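Local structure of phenol hydroxylase component phL (Pseudomonas stutzeri, 3U52) at residues 225-228 and 229-233; 30-33 and 34-38; 110-113 and 114-117. The protein is probably the beta subunit of a bacterial multicomponent phenol hydroxylase, a helical partner of the diiron subunit in a six-chain assembly. All blocks are in the same frame, centred on the assembly; numbering follows the deposited sequence.

How the contacts relate
The centre of contact 1 is about 13 Å from the centre of the chain, that of contact 2 about 22 Å and that of contact 3 about 30 Å. Contacts 1 and 3 are on the same side of that centre, and contact 2 is on the other. None touches another, and no two share a helix. Contact 1 is buried in the middle of helix 211-240 and packs tyrosines beside a xenon site. Contact 2 takes in the whole of the short helix 31-36. It is also mostly buried, partly under the chain of another protein. Contact 3 starts helix 113-122 at the surface, where two glutamates follow a serine at the N-cap position.

Contact 1 of 3, residues 225-228 and 229-233. With XE (xenon), chain B.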
loop_
_atom_site.group_PDB
_atom_site.type_symbol
_atom_site.label_atom_id
_atom_site.label_comp_id
_atom_site.label_asym_id
_atom_site.label_seq_id
_atom_site.Cartn_x
_atom_site.Cartn_y
_atom_site.Cartn_z
ATOM N N MET D 225 20.005 -28.487 -21.622
ATOM C CA MET D 225 21.368 -28.982 -21.751
ATOM C C MET D 225 22.313 -27.822 -21.563
ATOM O O MET D 225 23.318 -27.960 -20.858
ATOM C CB MET D 225 21.583 -29.599 -23.149
ATOM C CG MET D 225 21.402 -31.122 -23.204
ATOM S SD MET D 225 21.857 -31.773 -24.836
ATOM C CE MET D 225 20.371 -31.384 -25.770
ATOM N N MET D 226 21.987 -26.670 -22.169
ATOM C CA MET D 226 22.862 -25.487 -22.096
ATOM C C MET D 226 23.120 -24.932 -20.687
ATOM O O MET D 226 24.268 -24.642 -20.324
ATOM C CB MET D 226 22.324 -24.357 -22.968
ATOM C CG MET D 226 23.173 -23.103 -22.905
ATOM S SD MET D 226 22.658 -21.934 -24.152
ATOM C CE MET D 226 21.089 -21.410 -23.410
ATOM N N TYR D 227 22.043 -24.708 -19.941
ATOM C CA TYR D 227 22.166 -24.132 -18.613
ATOM C C TYR D 227 23.012 -25.000 -17.676
ATOM O O TYR D 227 23.914 -24.481 -17.063
ATOM C CB TYR D 227 20.778 -23.762 -18.045
ATOM C CG TYR D 227 20.426 -22.367 -18.458
ATOM C CD1 TYR D 227 19.975 -22.105 -19.733
ATOM C CD2 TYR D 227 20.643 -21.285 -17.581
ATOM C CE1 TYR D 227 19.688 -20.817 -20.140
ATOM C CE2 TYR D 227 20.364 -19.977 -17.967
ATOM C CZ TYR D 227 19.897 -19.762 -19.244
ATOM O OH TYR D 227 19.609 -18.492 -19.626
ATOM N N PRO D 228 22.719 -26.325 -17.569
ATOM C CA PRO D 228 23.659 -27.145 -16.764
ATOM C C PRO D 228 25.102 -27.114 -17.273
ATOM O O PRO D 228 26.012 -26.942 -16.471
ATOM C CB PRO D 228 23.064 -28.563 -16.838
ATOM C CG PRO D 228 21.513 -28.297 -17.098
ATOM C CD PRO D 228 21.580 -27.136 -18.079
ATOM N N LEU D 229 25.308 -27.229 -18.588
ATOM C CA LEU D 229 26.672 -27.231 -19.122
ATOM C C LEU D 229 27.404 -25.962 -18.751
ATOM O O LEU D 229 28.531 -26.000 -18.267
ATOM C CB LEU D 229 26.690 -27.402 -20.653
ATOM C CG LEU D 229 28.069 -27.362 -21.341
ATOM C CD1 LEU D 229 28.958 -28.519 -20.893
ATOM C CD2 LEU D 229 27.874 -27.389 -22.854
ATOM N N VAL D 230 26.754 -24.832 -18.987
ATOM C CA VAL D 230 27.398 -23.527 -18.801
ATOM C C VAL D 230 27.480 -23.057 -17.321
ATOM O O VAL D 230 28.564 -22.691 -16.825
ATOM C CB VAL D 230 26.759 -22.448 -19.696
ATOM C CG1 VAL D 230 27.449 -21.086 -19.453
ATOM C CG2 VAL D 230 26.890 -22.828 -21.165
ATOM N N TYR D 231 26.345 -23.060 -16.621
ATOM C CA TYR D 231 26.311 -22.428 -15.294
ATOM C C TYR D 231 26.556 -23.388 -14.155
ATOM O O TYR D 231 26.650 -22.942 -13.002
ATOM C CB TYR D 231 25.014 -21.618 -15.091
ATOM C CG TYR D 231 24.848 -20.557 -16.159
ATOM C CD1 TYR D 231 23.999 -20.748 -17.225
ATOM C CD2 TYR D 231 25.610 -19.409 -16.131
ATOM C CE1 TYR D 231 23.872 -19.766 -18.243
ATOM C CE2 TYR D 231 25.487 -18.441 -17.114
ATOM C CZ TYR D 231 24.622 -18.626 -18.160
ATOM O OH TYR D 231 24.550 -17.639 -19.125
ATOM N N ASP D 232 26.655 -24.675 -14.462
ATOM C CA ASP D 232 27.131 -25.657 -13.514
ATOM C C ASP D 232 28.506 -26.176 -13.877
ATOM O O ASP D 232 29.462 -25.971 -13.130
ATOM C CB ASP D 232 26.187 -26.831 -13.420
ATOM C CG ASP D 232 25.025 -26.579 -12.476
ATOM O OD1 ASP D 232 25.002 -25.524 -11.779
ATOM O OD2 ASP D 232 24.102 -27.441 -12.445
ATOM N N LYS D 233 28.602 -26.864 -15.018
ATOM C CA LYS D 233 29.861 -27.533 -15.378
ATOM C C LYS D 233 30.980 -26.580 -15.793
ATOM O O LYS D 233 32.061 -26.622 -15.204
ATOM C CB LYS D 233 29.611 -28.691 -16.363
ATOM C CG LYS D 233 28.817 -29.754 -15.638
ATOM C CD LYS D 233 28.262 -30.791 -16.555
ATOM C CE LYS D 233 26.932 -31.376 -16.062
ATOM N NZ LYS D 233 27.046 -32.120 -14.775
HETATM XE XE XE B . 22.202 -24.540 -13.883
#
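A xenon site adjoins a pi-type turn in helix 211-240, where residues 225-228 meet 229-233. The xenon lies 3.6 Å from Tyr-227 O. It is also 3.6 Å from Asp-232 OD1, with OD2 of the same carboxylate only slightly farther. Tyr-257 is the third residue of this pocket. The wide turn centres on Pro-228 O and lets this one carbonyl accept two backbone bonds. Lys-233 N reaches it at 3.0 Å, nearly along the C=O axis. Asp-232 N reaches it at 3.1 Å from above the carbonyl plane, 38° out of it. Pro-228 itself has no N-H for the preceding turn, and the helix is kinked there. One turn earlier the bonds are alpha-helical, with Val-230 N giving to Met-226 O at 2.8 Å.

Tyr-227 and Tyr-231 lie side by side and point the same way. Their ring centroids are 5.1 Å apart and the planes are tilted by 36°, so the pair is oblique. Tyr-227 CD2 and Tyr-231 CD1 come closest, at 3.4 Å. One face of the Tyr-231 ring is covered by CG1 of its neighbour Val-230. The other methyl, Val-230 CG2, lies beside Met-226 CG at 4.1 Å. Val-230 CG1 is anti to the backbone N (chi1 179°), which sends CG2 back toward Met-226.

Outside the turn, Tyr-227 OH is hydrogen-bonded to Glu-130, and Lys-233 NZ forms a salt bridge with Glu-316. The xenon is held here without a directional bond. Its large electron cloud would be polarised by the nearby carboxylate and carbonyl, consistent with binding through dispersion and induced dipoles.

Contact 2 of 3, residues 30-33 and 34-38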
loop_
_atom_site.group_PDB
_atom_site.type_symbol
_atom_site.label_atom_id
_atom_site.label_comp_id
_atom_site.label_asym_id
_atom_site.label_seq_id
_atom_site.Cartn_x
_atom_site.Cartn_y
_atom_site.Cartn_z
ATOM N N THR D 30 -8.259 -17.277 -6.115
ATOM C CA THR D 30 -6.949 -16.660 -5.877
ATOM C C THR D 30 -6.718 -15.510 -6.859
ATOM O O THR D 30 -7.404 -15.406 -7.883
ATOM C CB THR D 30 -5.832 -17.669 -5.999
ATOM O OG1 THR D 30 -5.783 -18.130 -7.344
ATOM C CG2 THR D 30 -6.094 -18.883 -5.086
ATOM N N ARG D 31 -5.755 -14.648 -6.543
ATOM C CA ARG D 31 -5.310 -13.619 -7.488
ATOM C C ARG D 31 -4.845 -14.275 -8.799
ATOM O O ARG D 31 -5.192 -13.800 -9.892
ATOM C CB ARG D 31 -4.217 -12.731 -6.878
ATOM C CG ARG D 31 -4.694 -11.788 -5.718
ATOM C CD ARG D 31 -4.893 -10.295 -6.062
ATOM N NE ARG D 31 -5.488 -9.514 -4.943
ATOM C CZ ARG D 31 -6.657 -8.834 -4.989
ATOM N NH1 ARG D 31 -7.402 -8.806 -6.082
ATOM N NH2 ARG D 31 -7.107 -8.173 -3.923
ATOM N N TYR D 32 -4.076 -15.362 -8.697
ATOM C CA TYR D 32 -3.625 -16.100 -9.886
ATOM C C TYR D 32 -4.794 -16.569 -10.716
ATOM O O TYR D 32 -4.764 -16.391 -11.924
ATOM C CB TYR D 32 -2.711 -17.285 -9.515
ATOM C CG TYR D 32 -2.252 -18.057 -10.734
ATOM C CD1 TYR D 32 -1.296 -17.529 -11.612
ATOM C CD2 TYR D 32 -2.813 -19.281 -11.053
ATOM C CE1 TYR D 32 -0.894 -18.258 -12.756
ATOM C CE2 TYR D 32 -2.414 -19.992 -12.183
ATOM C CZ TYR D 32 -1.459 -19.475 -13.022
ATOM O OH TYR D 32 -1.102 -20.203 -14.141
ATOM N N GLN D 33 -5.822 -17.155 -10.082
ATOM C CA GLN D 33 -6.990 -17.649 -10.824
ATOM C C GLN D 33 -7.721 -16.530 -11.561
ATOM O O GLN D 33 -7.920 -16.675 -12.769
ATOM C CB GLN D 33 -7.978 -18.438 -9.979
ATOM C CG GLN D 33 -7.387 -19.793 -9.491
ATOM C CD GLN D 33 -8.227 -20.463 -8.419
ATOM O OE1 GLN D 33 -8.792 -19.805 -7.570
ATOM N NE2 GLN D 33 -8.260 -21.787 -8.426
ATOM N N GLU D 34 -8.089 -15.444 -10.878
ATOM C CA GLU D 34 -8.798 -14.333 -11.524
ATOM C C GLU D 34 -8.006 -13.674 -12.671
ATOM O O GLU D 34 -8.593 -13.075 -13.589
ATOM C CB GLU D 34 -9.284 -13.278 -10.493
ATOM C CG GLU D 34 -10.295 -13.919 -9.559
ATOM C CD GLU D 34 -11.095 -12.970 -8.657
ATOM O OE1 GLU D 34 -10.612 -11.885 -8.302
ATOM O OE2 GLU D 34 -12.228 -13.364 -8.253
ATOM N N ALA D 35 -6.693 -13.790 -12.602
ATOM C CA ALA D 35 -5.840 -13.100 -13.538
ATOM C C ALA D 35 -5.527 -13.918 -14.758
ATOM O O ALA D 35 -5.076 -13.349 -15.741
ATOM C CB ALA D 35 -4.518 -12.675 -12.862
ATOM N N SER D 36 -5.748 -15.231 -14.686
ATOM C CA SER D 36 -5.105 -16.139 -15.598
ATOM C C SER D 36 -5.999 -17.075 -16.434
ATOM O O SER D 36 -5.484 -17.761 -17.326
ATOM C CB SER D 36 -4.051 -16.949 -14.848
ATOM O OG SER D 36 -3.119 -16.080 -14.228
ATOM N N TYR D 37 -7.300 -17.136 -16.122
ATOM C CA TYR D 37 -8.178 -18.143 -16.703
ATOM C C TYR D 37 -9.305 -17.496 -17.463
ATOM O O TYR D 37 -10.029 -16.699 -16.892
ATOM C CB TYR D 37 -8.777 -19.056 -15.607
ATOM C CG TYR D 37 -7.765 -20.019 -15.019
ATOM C CD1 TYR D 37 -6.999 -19.647 -13.899
ATOM C CD2 TYR D 37 -7.549 -21.275 -15.596
ATOM C CE1 TYR D 37 -6.061 -20.501 -13.371
ATOM C CE2 TYR D 37 -6.608 -22.151 -15.064
ATOM C CZ TYR D 37 -5.883 -21.755 -13.963
ATOM O OH TYR D 37 -4.965 -22.589 -13.433
ATOM N N ASP D 38 -9.455 -17.851 -18.755
ATOM C CA ASP D 38 -10.651 -17.473 -19.578
ATOM C C ASP D 38 -10.849 -15.975 -19.756
ATOM O O ASP D 38 -11.938 -15.512 -19.922
ATOM C CB ASP D 38 -11.922 -18.063 -18.976
ATOM C CG ASP D 38 -11.812 -19.545 -18.782
ATOM O OD1 ASP D 38 -11.386 -20.210 -19.749
ATOM O OD2 ASP D 38 -12.092 -20.045 -17.669
#
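Tyr-32 and Tyr-37 stand with their ring planes perpendicular, at 90°, and their centroids 6.0 Å apart. The pair is oblique. Tyr-37 OH sits at the edge of the Tyr-32 ring, near its plane, 3.8 Å from Tyr-32 CE2. Ser-36 takes one face of the same ring. Its OG lies 3.4 Å above the ring plane, shifted toward the rim, and its CB makes a CH-pi contact only 15° off the ring normal. Tyr-32 holds CG anti to its backbone N (chi1 179°), which lays the ring forward, beside the carbonyl carbon, over Ser-36 of the next turn.

Ser-36 OG is also 2.8 Å from Tyr-32 O. Gln-151 OE1 is a second acceptor for the same hydroxyl proton, and the choice is not settled. Gln-33 O lies at the edge of the Tyr-37 ring, near its plane and 3.3 Å from Tyr-37 CD1. Ser-36 N points its N-H straight at this oxygen, but from well above the carbonyl plane; Tyr-37 N adds a weak bond.

The start of the helix is closed by a capping box. Gln-33 N gives to Thr-30 OG1 at 2.9 Å, and Thr-30 N gives to Gln-33 OE1 at 3.0 Å. The Gln-33 chain is extended beyond CG, which carries its amide back to Thr-30, the N-cap residue. The capping box holds the N-terminus of helix 31-36, and the Tyr-32 and Tyr-37 rings meet at its C-terminal end.

Tyr-37 packs against helix 18-24, while Tyr-32 and Ser-36 meet Thr-148 of helix 147-175. Tyr-32 OH bonds to Asp-75 N, and Tyr-37 OH bonds to Ser-74. The chain of another protein meets Arg-31, Glu-34 and Ala-35. Helix 31-36 thus packs on both helices and contributes to the interface with that chain.

Contact 3 of 3, residues 110-113 and 114-117; sequences RLSE and ETQK
Thr-115 reaches back from the first turn of helix 113-122 to Leu-111 and Ser-112. Its CB lies 3.6 Å from Ser-112 OG. There the side chain divides. OG1 is hydrogen-bonded to Ser-112 OG at 3.0 Å. CG2 takes the other direction and rests 3.9 Å from Leu-111 CD1, with CD2 almost as near. A chi1 of -55° sets OG1 beside the backbone N and CG2 anti to it, and this separates the polar branch from the apolar one. The Leu-111 and Thr-115 side chains cross at about a right angle.

Ser-112 O accepts from Gln-116 N at 3.1 Å. Glu-113 O accepts from Lys-117 N at 3.0 Å. The amide of Gln-116 turns to the preceding loop, where NE2 is hydrogen-bonded to Leu-108 O.

Glu-113 OE2 and Glu-114 OE1 are like charges 4.4 Å apart. Their position at the start of the helix would probably offset some of this, since the helix dipole is positive there. Ser-112 holds the N-cap position, its hydroxyl tied to Thr-115 OG1 with an apolar Leu-111/Thr-115 contact alongside, at a loop-to-helix junction on the surface.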
loop_
_atom_site.group_PDB
_atom_site.type_symbol
_atom_site.label_atom_id
_atom_site.label_comp_id
_atom_site.label_asym_id
_atom_site.label_seq_id
_atom_site.Cartn_x
_atom_site.Cartn_y
_atom_site.Cartn_z
ATOM N N ARG D 110 41.156 -6.856 -13.344
ATOM C CA ARG D 110 42.451 -7.359 -12.858
ATOM C C ARG D 110 42.873 -8.736 -13.410
ATOM O O ARG D 110 44.010 -9.183 -13.156
ATOM C CB ARG D 110 42.494 -7.403 -11.336
ATOM C CG ARG D 110 42.105 -8.746 -10.766
ATOM C CD ARG D 110 42.091 -8.612 -9.259
ATOM N NE ARG D 110 41.708 -9.835 -8.563
ATOM C CZ ARG D 110 41.339 -9.859 -7.284
ATOM N NH1 ARG D 110 41.292 -8.725 -6.582
ATOM N NH2 ARG D 110 41.002 -11.003 -6.717
ATOM N N LEU D 111 41.970 -9.421 -14.113
ATOM C CA LEU D 111 42.311 -10.705 -14.745
ATOM C C LEU D 111 43.289 -10.457 -15.911
ATOM O O LEU D 111 43.330 -9.367 -16.491
ATOM C CB LEU D 111 41.038 -11.447 -15.228
ATOM C CG LEU D 111 39.949 -11.999 -14.304
ATOM C CD1 LEU D 111 38.695 -12.439 -15.123
ATOM C CD2 LEU D 111 40.431 -13.168 -13.455
ATOM N N SER D 112 44.098 -11.462 -16.239
ATOM C CA SER D 112 45.042 -11.353 -17.362
ATOM C C SER D 112 44.253 -11.176 -18.658
ATOM O O SER D 112 43.051 -11.532 -18.736
ATOM C CB SER D 112 45.953 -12.593 -17.445
ATOM O OG SER D 112 45.247 -13.784 -17.821
ATOM N N GLU D 113 44.898 -10.644 -19.694
ATOM C CA GLU D 113 44.153 -10.460 -20.931
ATOM C C GLU D 113 43.692 -11.829 -21.533
ATOM O O GLU D 113 42.602 -11.936 -22.097
ATOM C CB GLU D 113 44.880 -9.527 -21.890
ATOM C CG GLU D 113 45.784 -10.223 -22.884
ATOM C CD GLU D 113 45.687 -9.595 -24.267
ATOM O OE1 GLU D 113 45.621 -8.342 -24.357
ATOM O OE2 GLU D 113 45.668 -10.365 -25.257
ATOM N N GLU D 114 44.486 -12.877 -21.321
ATOM C CA GLU D 114 44.130 -14.222 -21.771
ATOM C C GLU D 114 42.860 -14.802 -21.102
ATOM O O GLU D 114 42.018 -15.438 -21.769
ATOM C CB GLU D 114 45.342 -15.184 -21.702
ATOM C CG GLU D 114 46.531 -14.698 -20.775
ATOM C CD GLU D 114 47.349 -13.494 -21.337
ATOM O OE1 GLU D 114 47.506 -13.387 -22.575
ATOM O OE2 GLU D 114 47.844 -12.656 -20.534
ATOM N N THR D 115 42.721 -14.582 -19.793
ATOM C CA THR D 115 41.534 -14.998 -19.058
ATOM C C THR D 115 40.306 -14.186 -19.485
ATOM O O THR D 115 39.216 -14.735 -19.631
ATOM C CB THR D 115 41.763 -14.840 -17.565
ATOM O OG1 THR D 115 42.948 -15.559 -17.205
ATOM C CG2 THR D 115 40.602 -15.358 -16.777
ATOM N N GLN D 116 40.486 -12.887 -19.703
ATOM C CA GLN D 116 39.405 -12.060 -20.214
ATOM C C GLN D 116 38.907 -12.493 -21.599
ATOM O O GLN D 116 37.702 -12.426 -21.876
ATOM C CB GLN D 116 39.834 -10.609 -20.271
ATOM C CG GLN D 116 40.097 -9.954 -18.925
ATOM C CD GLN D 116 40.635 -8.548 -19.083
ATOM O OE1 GLN D 116 40.965 -8.126 -20.180
ATOM N NE2 GLN D 116 40.698 -7.804 -17.989
ATOM N N LYS D 117 39.830 -12.934 -22.469
ATOM C CA LYS D 117 39.440 -13.371 -23.814
ATOM C C LYS D 117 38.650 -14.658 -23.763
ATOM O O LYS D 117 37.696 -14.815 -24.500
ATOM C CB LYS D 117 40.637 -13.469 -24.758
ATOM C CG LYS D 117 40.970 -12.122 -25.485
ATOM C CD LYS D 117 41.018 -10.878 -24.525
ATOM C CE LYS D 117 41.244 -9.551 -25.259
ATOM N NZ LYS D 117 40.752 -8.412 -24.413
#